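Glycosyl hydrolase family 62 protein (Coprinopsis cinerea, PDB 5B6T) hydrolyses alpha-L-arabinofuranosidic bonds and, as a family 62 glycoside hydrolase, probably removes arabinofuranose side groups from arabinoxylan. Local coordinates at residues W222-T227 with A239-N244; N191-A196 with L210-I215; F5-S10 with P245-N250. All coordinates share one frame; numbering follows the deposited sequence.

All three contacts are largely buried, but they differ in depth. The centre of interaction 2 lies about 11 Å from the centre of the chain, whereas those of interactions 1 and 3 lie about 16 and 17 Å from it. Interactions 1 and 2 share one propeller blade, since strands 207-215 and 221-228 are neighbours in it and Arg-224 reaches across to the backbone O of Arg-192. Interaction 2 is mostly hairpin backbone bonding, with Glu-195 beside a bound lead ion; interaction 1 relies on a buried salt bridge and carbonyls gripped by side chains. Interaction 3 is chiefly aromatic and joins the N-terminal strand to 245-250, which also bonds to Phe-223 of interaction 1.

Interaction 1 of 3, residues W222-T227 with A239-N244; sequences WFRSWT and ADQESN
Arg-224 takes Asp-240 side-on, giving NE and NH2 to two different oxygens. NE donates to the backbone O of Asp-240 at 2.8 Å, with an N-H...O angle of 157°. NH2 meets OD2 of Asp-240 at 3.0 Å from above the carboxylate plane, in a more bent salt bridge. The bend in the arginine chain (chi3 68°) brings this edge round to the loop, while NH1 serves the backbone O of Arg-192. Packing here is tight. Trp-226 CZ2 lies over the centre of the guanidinium, and the indole of Trp-222 is held between CG of Glu-242 on one face and CG of Arg-224 on the other. Trp-222 CZ2 is 3.7 Å from Glu-242 CG, a CH-pi contact that uses the aliphatic part of the glutamate. Ser-225 is small enough to sit directly against the loop: its OG and N approach Ala-239 O from one side of the carbonyl plane, at 2.8 Å and 2.9 Å respectively. Within this packed part a water accepts from Trp-226 NE1 at 3.0 Å and donates to Asp-240 OD2 at 2.9 Å.

The looser side is the type I turn beyond, where Asp-240 and Gln-241 face Asn-244 in a classic beta bulge. Gln-241 and Glu-242, both partly exposed, send their polar ends to Arg-192 and Ser-217.

Burying an arginine with its aspartate probably lets the two charges offset each other, and because Arg-224 and Ser-225 also hold two successive carbonyls, the loop is fixed against blade strand 221-228 by backbone as well as by charge.

Interaction 2 of 3, residues N191-A196 with L210-I215; sequences NRLFEA and LLHEAI
Phe-194 N donates to Glu-213 O at 2.9 Å, and that carbonyl is a meeting point. His-212 ND1 gives the same oxygen a second bond of 3.1 Å, nearly straight at 162° and in the ring plane, while Glu-195 N adds a weak one. Phe-194 and Glu-195 share Glu-213 as partner, a classic beta bulge, and Glu-213 N donates back to Glu-195 O at 2.9 Å. Ile-215 N bonds to Asn-191 O at 2.8 Å.

Leu-193 CD1 lies over the centre of the His-212 imidazole, and Ile-215 CD1 sits over the Phe-194 ring, 3.7 Å from the ring centroid. In both places a methyl suits a flat face. With CG anti to the backbone N (chi1 -158°), the imidazole is brought against Leu-193, and the ND1 bond helps fix its rotation.

Further out, Glu-195 and Glu-213 stand on one face of the sheet. A water lies 2.7 Å from both Glu-195 OE2 and Glu-213 OE1, Arg-221 is salt-bridged to both residues, and Ser-264 and His-265 hold Glu-213. A lead ion about 3 Å and a glycerol about 4 Å from the Glu-195 side chain suggest a pocket, probably the active site at the propeller's centre.

The contact lies at the open end of the hairpin, where strand 195-202 begins and strand 207-215 ends; strand 221-228 flanks 207-215 on the other side, with Trp-226 against Leu-193 and Trp-222 against Ala-214.

Interaction 3 of 3, residues F5-S10 with P245-N250; sequences FRWSSS and PFARAN
An aromatic cluster of Phe-5, Trp-7 and Phe-246 joins the N-terminal strand 7-9 to the loop that runs into strand 252-254. Phe-246 is its middle member. Its CD1-CE1 edge is turned toward the face of Phe-5 in an edge-to-face pair, centroids 4.7 Å apart and planes at 56°, with Phe-246 CD1 3.7 Å from Phe-5 CE2. The face of Phe-246 receives the six-membered ring of Trp-7 by its edge, offset, so that Trp-7 CZ2 comes within 3.6 Å of Phe-246 CZ. Phe-246 CG, anti to the backbone N (chi1 -179°), lies beside the carbonyl carbon, which puts the ring next to its own carbonyl and lets the indole meet ring and O together. Trp-7 NE1 donates to Phe-246 O at 2.8 Å, in the planes of both the indole and the carbonyl, with an N-H...O angle of 167°. Tryptophan suits the site because one side chain supplies both a broad apolar edge and the N-H.

In the five-bladed propeller expected of this family, strand 7-9 pairs with strand 305-311, consistent with the ring closure of such folds, and lies parallel to strand 252-254. An alanine in place of Phe-5 would probably open a gap beside the CD1-CE1 edge of Phe-246 and leave that edge without its aromatic partner. A water 2.9 Å from Phe-5 N and 2.8 Å from Pro-245 O links the two backbones. Asn-251 ND2 bonds to Phe-246 O and to Phe-5 O, while Phe-223 and Leu-211 pack against Phe-246 from the neighbouring blade.

Interaction 1 of 3, residues W222-T227 with A239-N244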
# COMPACT_ATOMS: atom_id res chain seq x y z
N TRP A 222 -8.51 -9.89 3.13
CA TRP A 222 -9.23 -8.88 3.89
C TRP A 222 -8.27 -8.04 4.70
O TRP A 222 -7.10 -8.39 4.81
CB TRP A 222 -10.30 -9.52 4.79
CG TRP A 222 -9.79 -10.39 5.92
CD1 TRP A 222 -9.10 -11.56 5.82
CD2 TRP A 222 -9.97 -10.15 7.32
NE1 TRP A 222 -8.85 -12.06 7.07
CE2 TRP A 222 -9.35 -11.21 8.01
CE3 TRP A 222 -10.60 -9.14 8.06
CZ2 TRP A 222 -9.34 -11.29 9.40
CZ3 TRP A 222 -10.59 -9.21 9.42
CH2 TRP A 222 -9.98 -10.28 10.09
N PHE A 223 -8.78 -6.95 5.29
CA PHE A 223 -7.99 -6.05 6.12
C PHE A 223 -8.43 -5.97 7.56
O PHE A 223 -9.63 -5.87 7.84
CB PHE A 223 -7.96 -4.61 5.54
CG PHE A 223 -7.02 -4.51 4.39
CD1 PHE A 223 -7.45 -4.82 3.09
CD2 PHE A 223 -5.69 -4.24 4.61
CE1 PHE A 223 -6.57 -4.78 2.04
CE2 PHE A 223 -4.80 -4.22 3.56
CZ PHE A 223 -5.23 -4.52 2.28
N ARG A 224 -7.43 -5.99 8.44
CA ARG A 224 -7.59 -5.73 9.86
C ARG A 224 -7.08 -4.35 10.18
O ARG A 224 -6.26 -3.81 9.44
CB ARG A 224 -6.84 -6.78 10.67
CG ARG A 224 -7.34 -8.20 10.40
CD ARG A 224 -6.53 -9.28 11.09
NE ARG A 224 -6.67 -9.25 12.54
CZ ARG A 224 -5.73 -9.65 13.41
NH1 ARG A 224 -4.57 -10.14 12.98
NH2 ARG A 224 -5.96 -9.57 14.71
N SER A 225 -7.54 -3.79 11.30
CA SER A 225 -7.15 -2.44 11.69
C SER A 225 -6.95 -2.32 13.19
O SER A 225 -7.62 -3.00 13.99
CB SER A 225 -8.21 -1.42 11.25
OG SER A 225 -9.51 -1.73 11.78
N TRP A 226 -6.03 -1.40 13.52
CA TRP A 226 -5.66 -1.08 14.90
C TRP A 226 -5.39 0.40 14.98
O TRP A 226 -5.10 1.05 13.97
CB TRP A 226 -4.36 -1.80 15.30
CG TRP A 226 -4.35 -3.27 15.29
CD1 TRP A 226 -4.45 -4.09 16.38
CD2 TRP A 226 -4.18 -4.14 14.16
NE1 TRP A 226 -4.35 -5.40 16.01
CE2 TRP A 226 -4.21 -5.46 14.65
CE3 TRP A 226 -4.02 -3.93 12.79
CZ2 TRP A 226 -4.09 -6.58 13.81
CZ3 TRP A 226 -3.88 -5.05 11.97
CH2 TRP A 226 -3.89 -6.33 12.49
N THR A 227 -5.41 0.92 16.21
CA THR A 227 -4.96 2.30 16.45
C THR A 227 -3.98 2.37 17.61
O THR A 227 -3.93 1.46 18.45
CB THR A 227 -6.12 3.27 16.76
OG1 THR A 227 -6.77 2.83 17.97
CG2 THR A 227 -7.13 3.30 15.62
N ALA A 239 -11.04 -2.51 14.17
CA ALA A 239 -11.87 -3.51 13.51
C ALA A 239 -10.94 -4.56 12.94
O ALA A 239 -10.33 -4.41 11.88
CB ALA A 239 -12.72 -2.87 12.42
N ASP A 240 -10.75 -5.64 13.69
CA ASP A 240 -9.66 -6.61 13.39
C ASP A 240 -10.12 -8.07 13.39
O ASP A 240 -9.31 -8.99 13.47
CB ASP A 240 -8.48 -6.41 14.35
CG ASP A 240 -8.68 -7.12 15.67
OD1 ASP A 240 -9.84 -7.09 16.16
OD2 ASP A 240 -7.70 -7.69 16.20
N GLN A 241 -11.44 -8.28 13.25
CA GLN A 241 -11.98 -9.63 13.26
C GLN A 241 -12.82 -9.88 12.02
O GLN A 241 -13.33 -8.95 11.40
CB GLN A 241 -12.79 -9.86 14.54
CG GLN A 241 -11.98 -9.68 15.83
CD GLN A 241 -10.85 -10.68 15.98
OE1 GLN A 241 -10.91 -11.81 15.47
NE2 GLN A 241 -9.77 -10.26 16.64
N GLU A 242 -12.94 -11.14 11.64
CA GLU A 242 -13.77 -11.46 10.47
C GLU A 242 -15.20 -10.91 10.58
O GLU A 242 -15.76 -10.42 9.59
CB GLU A 242 -13.76 -12.96 10.16
CG GLU A 242 -12.40 -13.43 9.70
CD GLU A 242 -12.35 -14.85 9.21
OE1 GLU A 242 -13.41 -15.53 9.17
OE2 GLU A 242 -11.24 -15.26 8.78
N SER A 243 -15.74 -10.92 11.80
CA SER A 243 -17.09 -10.37 12.07
C SER A 243 -17.15 -8.85 12.31
O SER A 243 -18.24 -8.25 12.43
CB SER A 243 -17.70 -11.10 13.27
OG SER A 243 -16.90 -10.90 14.40
N ASN A 244 -15.98 -8.23 12.42
CA ASN A 244 -15.86 -6.78 12.51
C ASN A 244 -14.56 -6.34 11.82
O ASN A 244 -13.58 -6.02 12.47
CB ASN A 244 -15.95 -6.26 13.94
CG ASN A 244 -15.93 -4.76 13.97
OD1 ASN A 244 -16.56 -4.10 13.13
ND2 ASN A 244 -15.18 -4.19 14.92
O HOH W 1 -5.24 -7.61 17.76

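Interaction 2 of 3, residues N191-A196 with L210-I215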
# COMPACT_ATOMS: atom_id res chain seq x y z
N ASN A 191 -1.28 -16.18 8.36
CA ASN A 191 -2.45 -15.72 7.60
C ASN A 191 -3.18 -14.57 8.29
O ASN A 191 -3.82 -13.80 7.63
CB ASN A 191 -3.41 -16.88 7.36
CG ASN A 191 -2.95 -17.80 6.23
OD1 ASN A 191 -1.90 -17.62 5.64
ND2 ASN A 191 -3.79 -18.77 5.91
N ARG A 192 -3.06 -14.46 9.61
CA ARG A 192 -3.73 -13.39 10.35
C ARG A 192 -3.02 -12.05 10.21
O ARG A 192 -3.64 -11.00 10.44
CB ARG A 192 -3.83 -13.74 11.84
CG ARG A 192 -4.72 -14.92 12.15
CD ARG A 192 -6.18 -14.56 12.04
NE ARG A 192 -6.61 -13.68 13.13
CZ ARG A 192 -7.84 -13.19 13.31
NH1 ARG A 192 -8.84 -13.43 12.44
NH2 ARG A 192 -8.05 -12.41 14.37
N LEU A 193 -1.75 -12.06 9.81
CA LEU A 193 -0.96 -10.82 9.72
C LEU A 193 0.02 -11.00 8.57
O LEU A 193 1.22 -11.21 8.75
CB LEU A 193 -0.26 -10.55 11.05
CG LEU A 193 0.29 -9.14 11.24
CD1 LEU A 193 -0.82 -8.15 11.53
CD2 LEU A 193 1.34 -9.12 12.35
N PHE A 194 -0.53 -10.96 7.36
CA PHE A 194 0.18 -11.53 6.21
C PHE A 194 1.08 -10.55 5.49
O PHE A 194 2.29 -10.77 5.39
CB PHE A 194 -0.79 -12.21 5.26
CG PHE A 194 -0.10 -13.07 4.24
CD1 PHE A 194 0.62 -14.19 4.63
CD2 PHE A 194 -0.18 -12.77 2.90
CE1 PHE A 194 1.27 -14.97 3.68
CE2 PHE A 194 0.45 -13.56 1.95
CZ PHE A 194 1.19 -14.65 2.34
N GLU A 195 0.53 -9.46 4.96
CA GLU A 195 1.38 -8.48 4.26
C GLU A 195 0.62 -7.17 4.10
O GLU A 195 -0.45 -7.00 4.71
CB GLU A 195 1.81 -9.04 2.90
CG GLU A 195 0.65 -9.36 1.96
CD GLU A 195 1.02 -10.17 0.73
OE1 GLU A 195 2.17 -10.53 0.49
OE2 GLU A 195 0.12 -10.49 -0.09
N ALA A 196 1.20 -6.22 3.38
CA ALA A 196 0.51 -5.02 2.91
C ALA A 196 0.01 -4.15 4.05
O ALA A 196 -1.16 -3.76 4.10
CB ALA A 196 -0.63 -5.39 1.97
N LEU A 210 -3.25 1.65 11.86
CA LEU A 210 -2.54 0.56 11.18
C LEU A 210 -3.57 -0.33 10.48
O LEU A 210 -4.52 -0.80 11.11
CB LEU A 210 -1.78 -0.30 12.19
CG LEU A 210 -1.18 -1.62 11.69
CD1 LEU A 210 -0.08 -1.38 10.67
CD2 LEU A 210 -0.66 -2.41 12.88
N LEU A 211 -3.39 -0.54 9.17
CA LEU A 211 -4.13 -1.53 8.41
C LEU A 211 -3.17 -2.61 8.00
O LEU A 211 -1.99 -2.35 7.78
CB LEU A 211 -4.74 -0.93 7.13
CG LEU A 211 -5.52 0.37 7.33
CD1 LEU A 211 -5.99 0.94 5.99
CD2 LEU A 211 -6.67 0.20 8.33
N HIS A 212 -3.65 -3.85 7.91
CA HIS A 212 -2.75 -4.93 7.49
C HIS A 212 -3.62 -6.01 6.84
O HIS A 212 -4.70 -6.31 7.33
CB HIS A 212 -2.02 -5.50 8.73
CG HIS A 212 -0.75 -6.20 8.45
ND1 HIS A 212 -0.67 -7.43 7.81
CD2 HIS A 212 0.53 -5.87 8.77
CE1 HIS A 212 0.60 -7.79 7.71
NE2 HIS A 212 1.34 -6.88 8.32
N GLU A 213 -3.13 -6.56 5.73
CA GLU A 213 -3.83 -7.61 5.00
C GLU A 213 -3.69 -8.97 5.69
O GLU A 213 -2.64 -9.28 6.29
CB GLU A 213 -3.32 -7.72 3.56
CG GLU A 213 -4.25 -8.50 2.66
CD GLU A 213 -3.84 -8.50 1.19
OE1 GLU A 213 -3.11 -7.57 0.75
OE2 GLU A 213 -4.31 -9.42 0.47
N ALA A 214 -4.76 -9.76 5.59
CA ALA A 214 -4.85 -11.09 6.14
C ALA A 214 -5.52 -11.99 5.11
O ALA A 214 -6.15 -11.53 4.17
CB ALA A 214 -5.70 -11.06 7.41
N ILE A 215 -5.34 -13.29 5.29
CA ILE A 215 -5.98 -14.31 4.50
C ILE A 215 -6.95 -15.01 5.44
O ILE A 215 -6.51 -15.67 6.40
CB ILE A 215 -4.96 -15.33 3.95
CG1 ILE A 215 -3.86 -14.63 3.14
CG2 ILE A 215 -5.64 -16.42 3.14
CD1 ILE A 215 -2.74 -15.55 2.74
O HOH W 2 -6.34 -18.42 6.64
O HOH W 3 -3.59 -8.34 9.41
O HOH W 4 -1.58 -8.68 -1.21

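Interaction 3 of 3, residues F5-S10 with P245-N250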
# COMPACT_ATOMS: atom_id res chain seq x y z
N PHE A 5 -16.81 -0.53 10.17
CA PHE A 5 -16.81 0.06 8.84
C PHE A 5 -17.80 -0.59 7.91
O PHE A 5 -18.05 -1.78 7.97
CB PHE A 5 -15.40 -0.02 8.23
CG PHE A 5 -14.40 0.73 9.03
CD1 PHE A 5 -14.20 2.08 8.79
CD2 PHE A 5 -13.78 0.15 10.13
CE1 PHE A 5 -13.33 2.80 9.60
CE2 PHE A 5 -12.93 0.87 10.92
CZ PHE A 5 -12.70 2.20 10.65
N ARG A 6 -18.37 0.23 7.04
CA ARG A 6 -19.15 -0.24 5.90
C ARG A 6 -18.74 0.54 4.67
O ARG A 6 -18.45 1.74 4.74
CB ARG A 6 -20.65 -0.11 6.16
CG ARG A 6 -21.08 -1.22 7.13
CD ARG A 6 -22.57 -1.44 7.16
NE ARG A 6 -23.12 -1.62 5.83
CZ ARG A 6 -23.07 -2.72 5.07
NH1 ARG A 6 -22.51 -3.84 5.48
NH2 ARG A 6 -23.65 -2.67 3.88
N TRP A 7 -18.76 -0.14 3.53
CA TRP A 7 -18.25 0.43 2.28
C TRP A 7 -19.19 0.14 1.13
O TRP A 7 -19.93 -0.87 1.12
CB TRP A 7 -16.89 -0.18 1.88
CG TRP A 7 -15.86 -0.19 2.94
CD1 TRP A 7 -15.63 -1.20 3.82
CD2 TRP A 7 -14.91 0.84 3.24
NE1 TRP A 7 -14.60 -0.86 4.65
CE2 TRP A 7 -14.14 0.39 4.32
CE3 TRP A 7 -14.65 2.11 2.72
CZ2 TRP A 7 -13.11 1.16 4.88
CZ3 TRP A 7 -13.63 2.87 3.24
CH2 TRP A 7 -12.86 2.38 4.33
N SER A 8 -19.07 0.98 0.10
CA SER A 8 -19.63 0.74 -1.22
C SER A 8 -18.48 0.72 -2.23
O SER A 8 -17.69 1.67 -2.29
CB SER A 8 -20.63 1.83 -1.61
OG SER A 8 -21.09 1.62 -2.94
N SER A 9 -18.40 -0.36 -3.00
CA SER A 9 -17.34 -0.53 -3.97
C SER A 9 -17.78 -0.19 -5.37
O SER A 9 -18.88 -0.57 -5.81
CB SER A 9 -16.82 -1.96 -3.99
OG SER A 9 -15.73 -2.08 -4.92
N SER A 10 -16.90 0.49 -6.08
CA SER A 10 -16.98 0.59 -7.53
C SER A 10 -16.79 -0.75 -8.19
O SER A 10 -16.41 -1.73 -7.54
CB SER A 10 -15.87 1.51 -8.04
OG SER A 10 -14.59 0.88 -7.95
N PRO A 245 -14.56 -6.37 10.48
CA PRO A 245 -13.31 -6.21 9.74
C PRO A 245 -13.08 -4.75 9.35
O PRO A 245 -14.02 -3.97 9.32
CB PRO A 245 -13.55 -7.06 8.51
CG PRO A 245 -15.02 -6.91 8.24
CD PRO A 245 -15.64 -6.88 9.61
N PHE A 246 -11.85 -4.38 8.98
CA PHE A 246 -11.71 -3.06 8.39
C PHE A 246 -12.39 -3.10 7.02
O PHE A 246 -13.23 -2.25 6.72
CB PHE A 246 -10.25 -2.63 8.28
CG PHE A 246 -10.10 -1.28 7.69
CD1 PHE A 246 -10.39 -0.14 8.45
CD2 PHE A 246 -9.71 -1.13 6.36
CE1 PHE A 246 -10.27 1.13 7.89
CE2 PHE A 246 -9.61 0.12 5.78
CZ PHE A 246 -9.89 1.26 6.55
N ALA A 247 -12.02 -4.07 6.19
CA ALA A 247 -12.61 -4.21 4.86
C ALA A 247 -12.53 -5.68 4.47
O ALA A 247 -11.46 -6.28 4.55
CB ALA A 247 -11.89 -3.32 3.85
N ARG A 248 -13.66 -6.24 4.06
CA ARG A 248 -13.79 -7.66 3.78
C ARG A 248 -15.08 -7.83 2.98
O ARG A 248 -15.92 -6.93 2.98
CB ARG A 248 -13.88 -8.43 5.10
CG ARG A 248 -13.86 -9.96 4.95
CD ARG A 248 -13.55 -10.64 6.28
NE ARG A 248 -13.60 -12.08 6.12
CZ ARG A 248 -14.63 -12.88 6.43
NH1 ARG A 248 -15.73 -12.44 7.04
NH2 ARG A 248 -14.53 -14.18 6.14
N ALA A 249 -15.24 -8.94 2.28
CA ALA A 249 -16.47 -9.13 1.49
C ALA A 249 -17.73 -8.87 2.32
O ALA A 249 -18.73 -8.39 1.76
CB ALA A 249 -16.51 -10.53 0.91
N ASN A 250 -17.71 -9.17 3.62
CA ASN A 250 -18.91 -9.04 4.44
C ASN A 250 -19.22 -7.64 4.95
O ASN A 250 -20.22 -7.45 5.64
CB ASN A 250 -18.95 -10.05 5.60
CG ASN A 250 -17.85 -9.81 6.62
OD1 ASN A 250 -16.76 -9.46 6.24
ND2 ASN A 250 -18.12 -10.04 7.90
O HOH W 5 -16.48 -3.38 10.43